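Local coordinates for protein PA0821 (Pseudomonas aeruginosa, PDB 7DRG) that probably acts as a type VI secretion immunity protein (antitoxin), protecting the bacterium from a putative VRR-NUC domain-containing effector encoded in the PAAR2 cluster, at residues 105-111 / 129-135; 195-199 / 307-311. All coordinates share one frame; numbering follows the deposited sequence.

Interaction 1: residues 105-111 / 129-135; sequences EDDHLSF and IYGKRSW
His108 turns the CE1 edge of its ring toward one face of Tyr130, an offset edge-to-face pair with planes 75° apart; His108 CE1 lies 3.4 Å from Tyr130 CE1. Its chi1 of 163° carries the imidazole across to strand 126-131, where ND1 donates to Gly131 O at 2.7 Å in a bent bond, the oxygen tilted from the ring plane. That donor stands above the carbonyl plane, while Leu109 N reaches Gly131 O from the other face at 2.9 Å, so two bonds grip one oxygen. Past the strand ends, Arg133 takes over. Its guanidinium lays one face against His108 CB, and Asp106 O, in the guanidinium plane, accepts from Arg133 NH1 at 2.9 Å. Ser134 N, at the helix start, is held by Glu105 O at 2.7 Å, whereas Asp106 OD1 makes a weak bond to Trp135 N. Further in, Leu109 CB packs on Ile129 CG2 at 3.9 Å. The whole is the open end of an antiparallel hairpin of strands 109-114 and 126-131, continuing into helix 134-139. Leu109 and Phe111 face helix 96-101, helix 52-69 also covers Leu109, and strand 144-151 pairs with the other edge of strand 126-131 through the Tyr130 and Val145 backbones.

Interaction 2: residues 195-199 / 307-311; sequences EPSEA and SLHGG
In Glu198 chi1 (-180°) places CG opposite the backbone N and the chain stays extended through CD, while His309 sets CG anti to its own carbonyl carbon (chi1 -72°); between them these torsions bring the carboxylate to the imidazole edge. His309 NE2 donates to Glu198 OE1 at 2.7 Å in a nearly straight bond. The acceptor lies close to the ring plane and is met on its anti side, and the carboxylate is turned only 16° from the imidazole. ND1 of His309 accepts from the backbone N of Leu319, so both ring nitrogens are bonded, an arrangement consistent with a neutral ring carrying its proton on NE2.

One helical turn earlier, Glu195 runs past the same ring in the opposite direction. Its CB sits over the centre of one face, 3.8 Å from the ring centroid, a CH-pi contact, and the extended chain carries the carboxylate on to the loop backbone. There Glu195 OE1 accepts from Gly310 N at 2.8 Å on the syn side, and the same oxygen forms a salt bridge with Arg318. The second oxygen, OE2, is joined to Leu308 O by a water that donates to both. Ala199 CB closes in at the ring edge, 3.7 Å from His309 CE1.

Helix 191-204 thus engages the edge and one face of the His309 ring and the backbone N of Gly310. The arrangement is a buried His-carboxylate hydrogen bond, here tying an irregular loop to a helix within the region of the TsiV immunity family.

How the interactions relate
Both interactions fall within the region assigned to the type VI immunity family, yet they do not touch: their centres are 26 Å apart and their nearest atoms about 14 Å. Along the chain, interaction 1 is complete before interaction 2 begins. The first joins neighbouring strands of a hairpin across 17 intervening residues, at a partly buried site; the second is buried and brings together helix 191-204 and a loop more than a hundred residues later. Connected strands run between the sites: strand 34-46 pairs both with strand 144-151, neighbour of the hairpin, and with strand 182-186, on which Glu195 and Glu198 pack. Local strand pairing and distant helix-to-loop closure therefore shape separate parts of one chain.

Interaction 1: residues 105-111 / 129-135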
loop_
_atom_site.group_PDB
_atom_site.type_symbol
_atom_site.label_atom_id
_atom_site.label_comp_id
_atom_site.label_asym_id
_atom_site.label_seq_id
_atom_site.Cartn_x
_atom_site.Cartn_y
_atom_site.Cartn_z
ATOM N N GLU B 105 9.586 43.710 -4.661
ATOM C CA GLU B 105 10.071 42.613 -5.487
ATOM C C GLU B 105 11.011 41.678 -4.737
ATOM O O GLU B 105 11.179 40.530 -5.157
ATOM C CB GLU B 105 10.765 43.154 -6.736
ATOM C CG GLU B 105 11.985 44.012 -6.457
ATOM C CD GLU B 105 11.685 45.503 -6.504
ATOM O OE1 GLU B 105 10.502 45.892 -6.370
ATOM O OE2 GLU B 105 12.639 46.290 -6.690
ATOM N N ASP B 106 11.616 42.128 -3.639
ATOM C CA ASP B 106 12.520 41.272 -2.882
ATOM C C ASP B 106 11.840 40.519 -1.746
ATOM O O ASP B 106 12.512 39.764 -1.036
ATOM C CB ASP B 106 13.691 42.093 -2.334
ATOM C CG ASP B 106 14.731 42.383 -3.393
ATOM O OD1 ASP B 106 14.972 41.497 -4.243
ATOM O OD2 ASP B 106 15.304 43.490 -3.381
ATOM N N ASP B 107 10.534 40.685 -1.561
ATOM C CA ASP B 107 9.820 39.869 -0.591
ATOM C C ASP B 107 9.432 38.526 -1.202
ATOM O O ASP B 107 9.236 38.405 -2.415
ATOM C CB ASP B 107 8.572 40.595 -0.090
ATOM C CG ASP B 107 8.907 41.754 0.825
ATOM O OD1 ASP B 107 9.740 41.573 1.739
ATOM O OD2 ASP B 107 8.341 42.847 0.627
ATOM N N HIS B 108 9.348 37.510 -0.348
ATOM C CA HIS B 108 8.939 36.169 -0.748
ATOM C C HIS B 108 7.428 36.041 -0.603
ATOM O O HIS B 108 6.873 36.361 0.450
ATOM C CB HIS B 108 9.669 35.127 0.112
ATOM C CG HIS B 108 9.068 33.754 0.081
ATOM N ND1 HIS B 108 8.963 33.004 -1.071
ATOM C CD2 HIS B 108 8.569 32.983 1.077
ATOM C CE1 HIS B 108 8.412 31.837 -0.787
ATOM N NE2 HIS B 108 8.165 31.797 0.510
ATOM N N LEU B 109 6.758 35.599 -1.664
ATOM C CA LEU B 109 5.320 35.379 -1.575
ATOM C C LEU B 109 5.066 34.065 -0.857
ATOM O O LEU B 109 5.549 33.017 -1.293
ATOM C CB LEU B 109 4.680 35.334 -2.957
ATOM C CG LEU B 109 4.925 36.515 -3.878
ATOM C CD1 LEU B 109 3.906 36.466 -4.987
ATOM C CD2 LEU B 109 4.856 37.802 -3.093
ATOM N N SER B 110 4.294 34.114 0.228
ATOM C CA SER B 110 3.955 32.898 0.971
ATOM C C SER B 110 2.530 33.065 1.491
ATOM O O SER B 110 2.302 33.820 2.440
ATOM C CB SER B 110 4.940 32.650 2.109
ATOM O OG SER B 110 4.611 31.467 2.821
ATOM N N PHE B 111 1.581 32.375 0.858
ATOM C CA PHE B 111 0.175 32.453 1.238
ATOM C C PHE B 111 -0.447 31.090 1.010
ATOM O O PHE B 111 -0.492 30.616 -0.130
ATOM C CB PHE B 111 -0.585 33.503 0.417
ATOM C CG PHE B 111 -0.036 34.893 0.543
ATOM C CD1 PHE B 111 -0.404 35.702 1.606
ATOM C CD2 PHE B 111 0.837 35.396 -0.412
ATOM C CE1 PHE B 111 0.095 36.984 1.720
ATOM C CE2 PHE B 111 1.347 36.679 -0.298
ATOM C CZ PHE B 111 0.974 37.473 0.769
ATOM N N ILE B 129 0.226 30.020 -2.683
ATOM C CA ILE B 129 1.200 30.743 -3.493
ATOM C C ILE B 129 2.567 30.614 -2.849
ATOM O O ILE B 129 2.723 30.891 -1.654
ATOM C CB ILE B 129 0.842 32.231 -3.639
ATOM C CG1 ILE B 129 -0.499 32.401 -4.347
ATOM C CG2 ILE B 129 1.951 32.965 -4.399
ATOM C CD1 ILE B 129 -1.045 33.816 -4.197
ATOM N N TYR B 130 3.558 30.219 -3.641
ATOM C CA TYR B 130 4.952 30.178 -3.204
ATOM C C TYR B 130 5.758 30.947 -4.246
ATOM O O TYR B 130 5.990 30.445 -5.349
ATOM C CB TYR B 130 5.420 28.736 -3.043
ATOM C CG TYR B 130 6.872 28.571 -2.663
ATOM C CD1 TYR B 130 7.261 28.581 -1.339
ATOM C CD2 TYR B 130 7.840 28.363 -3.635
ATOM C CE1 TYR B 130 8.583 28.416 -0.986
ATOM C CE2 TYR B 130 9.161 28.196 -3.294
ATOM C CZ TYR B 130 9.525 28.228 -1.968
ATOM O OH TYR B 130 10.844 28.062 -1.609
ATOM N N GLY B 131 6.169 32.172 -3.907
ATOM C CA GLY B 131 6.740 33.067 -4.894
ATOM C C GLY B 131 8.159 33.496 -4.592
ATOM O O GLY B 131 8.423 34.021 -3.507
ATOM N N LYS B 132 9.075 33.274 -5.532
ATOM C CA LYS B 132 10.487 33.565 -5.303
ATOM C C LYS B 132 10.743 35.067 -5.287
ATOM O O LYS B 132 10.084 35.839 -5.988
ATOM C CB LYS B 132 11.353 32.912 -6.379
ATOM C CG LYS B 132 11.091 31.418 -6.563
ATOM C CD LYS B 132 11.236 30.674 -5.242
ATOM C CE LYS B 132 12.685 30.618 -4.806
ATOM N NZ LYS B 132 12.848 29.947 -3.477
ATOM N N ARG B 133 11.734 35.471 -4.490
ATOM C CA ARG B 133 12.157 36.863 -4.443
ATOM C C ARG B 133 12.882 37.247 -5.728
ATOM O O ARG B 133 13.455 36.403 -6.422
ATOM C CB ARG B 133 13.092 37.101 -3.253
ATOM C CG ARG B 133 12.573 36.591 -1.933
ATOM C CD ARG B 133 13.706 36.537 -0.922
ATOM N NE ARG B 133 13.299 35.929 0.337
ATOM C CZ ARG B 133 12.774 36.607 1.353
ATOM N NH1 ARG B 133 12.584 37.914 1.254
ATOM N NH2 ARG B 133 12.435 35.974 2.469
ATOM N N SER B 134 12.874 38.552 -6.025
ATOM C CA SER B 134 13.546 39.040 -7.223
ATOM C C SER B 134 15.001 38.586 -7.279
ATOM O O SER B 134 15.470 38.114 -8.320
ATOM C CB SER B 134 13.459 40.568 -7.282
ATOM O OG SER B 134 14.289 41.088 -8.304
ATOM N N TRP B 135 15.741 38.728 -6.168
ATOM C CA TRP B 135 17.155 38.356 -6.193
ATOM C C TRP B 135 17.340 36.852 -6.279
ATOM O O TRP B 135 18.316 36.384 -6.873
ATOM C CB TRP B 135 17.897 38.904 -4.972
ATOM C CG TRP B 135 17.435 38.382 -3.647
ATOM C CD1 TRP B 135 16.579 39.001 -2.787
ATOM C CD2 TRP B 135 17.826 37.155 -3.007
ATOM N NE1 TRP B 135 16.403 38.240 -1.662
ATOM C CE2 TRP B 135 17.156 37.100 -1.769
ATOM C CE3 TRP B 135 18.665 36.092 -3.365
ATOM C CZ2 TRP B 135 17.303 36.038 -0.885
ATOM C CZ3 TRP B 135 18.813 35.031 -2.484
ATOM C CH2 TRP B 135 18.131 35.009 -1.257
HETATM O O HOH W 1 8.043 37.266 -4.730
HETATM O O HOH W 2 12.260 40.848 2.643
#

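Interaction 2: residues 195-199 / 307-311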
loop_
_atom_site.group_PDB
_atom_site.type_symbol
_atom_site.label_atom_id
_atom_site.label_comp_id
_atom_site.label_asym_id
_atom_site.label_seq_id
_atom_site.Cartn_x
_atom_site.Cartn_y
_atom_site.Cartn_z
ATOM N N GLU B 195 3.278 12.009 4.936
ATOM C CA GLU B 195 3.856 11.511 3.691
ATOM C C GLU B 195 3.768 9.995 3.553
ATOM O O GLU B 195 3.539 9.522 2.427
ATOM C CB GLU B 195 5.317 11.964 3.561
ATOM C CG GLU B 195 5.485 13.465 3.354
ATOM C CD GLU B 195 6.927 13.869 3.109
ATOM O OE1 GLU B 195 7.837 13.105 3.498
ATOM O OE2 GLU B 195 7.152 14.952 2.521
ATOM N N PRO B 196 3.933 9.186 4.607
ATOM C CA PRO B 196 3.771 7.736 4.413
ATOM C C PRO B 196 2.393 7.343 3.914
ATOM O O PRO B 196 2.278 6.378 3.145
ATOM C CB PRO B 196 4.059 7.164 5.808
ATOM C CG PRO B 196 4.946 8.160 6.439
ATOM C CD PRO B 196 4.469 9.493 5.948
ATOM N N SER B 197 1.342 8.048 4.345
ATOM C CA SER B 197 0.007 7.784 3.814
ATOM C C SER B 197 -0.043 8.050 2.317
ATOM O O SER B 197 -0.627 7.267 1.559
ATOM C CB SER B 197 -1.031 8.640 4.540
ATOM O OG SER B 197 -1.000 8.418 5.941
ATOM N N GLU B 198 0.566 9.154 1.877
ATOM C CA GLU B 198 0.627 9.458 0.453
ATOM C C GLU B 198 1.423 8.399 -0.311
ATOM O O GLU B 198 1.031 7.984 -1.408
ATOM C CB GLU B 198 1.230 10.852 0.264
ATOM C CG GLU B 198 1.342 11.295 -1.177
ATOM C CD GLU B 198 1.897 12.702 -1.295
ATOM O OE1 GLU B 198 2.990 12.970 -0.757
ATOM O OE2 GLU B 198 1.228 13.550 -1.918
ATOM N N ALA B 199 2.530 7.925 0.268
ATOM C CA ALA B 199 3.348 6.924 -0.415
ATOM C C ALA B 199 2.597 5.605 -0.569
ATOM O O ALA B 199 2.680 4.948 -1.615
ATOM C CB ALA B 199 4.655 6.717 0.350
ATOM N N SER B 307 14.122 13.017 -4.525
ATOM C CA SER B 307 13.148 12.389 -3.645
ATOM C C SER B 307 11.859 13.204 -3.592
ATOM O O SER B 307 11.877 14.439 -3.639
ATOM C CB SER B 307 13.739 12.218 -2.250
ATOM O OG SER B 307 14.831 11.314 -2.310
ATOM N N LEU B 308 10.732 12.496 -3.536
ATOM C CA LEU B 308 9.430 13.128 -3.380
ATOM C C LEU B 308 9.095 13.409 -1.925
ATOM O O LEU B 308 8.323 14.332 -1.640
ATOM C CB LEU B 308 8.343 12.238 -3.989
ATOM C CG LEU B 308 8.336 12.226 -5.518
ATOM C CD1 LEU B 308 7.617 11.002 -6.045
ATOM C CD2 LEU B 308 7.686 13.507 -6.037
ATOM N N HIS B 309 9.670 12.633 -1.007
ATOM C CA HIS B 309 9.366 12.679 0.415
ATOM C C HIS B 309 10.647 12.872 1.216
ATOM O O HIS B 309 11.757 12.740 0.698
ATOM C CB HIS B 309 8.668 11.382 0.861
ATOM C CG HIS B 309 7.261 11.259 0.371
ATOM N ND1 HIS B 309 6.634 10.045 0.190
ATOM C CD2 HIS B 309 6.358 12.206 0.024
ATOM C CE1 HIS B 309 5.402 10.251 -0.244
ATOM N NE2 HIS B 309 5.208 11.554 -0.346
ATOM N N GLY B 310 10.486 13.179 2.498
ATOM C CA GLY B 310 11.602 13.170 3.423
ATOM C C GLY B 310 12.063 11.756 3.738
ATOM O O GLY B 310 11.495 10.758 3.292
ATOM N N GLY B 311 13.128 11.676 4.534
ATOM C CA GLY B 311 13.675 10.381 4.901
ATOM C C GLY B 311 12.810 9.645 5.909
ATOM O O GLY B 311 12.058 10.241 6.680
HETATM O O HOH W 3 6.509 15.786 -0.075
#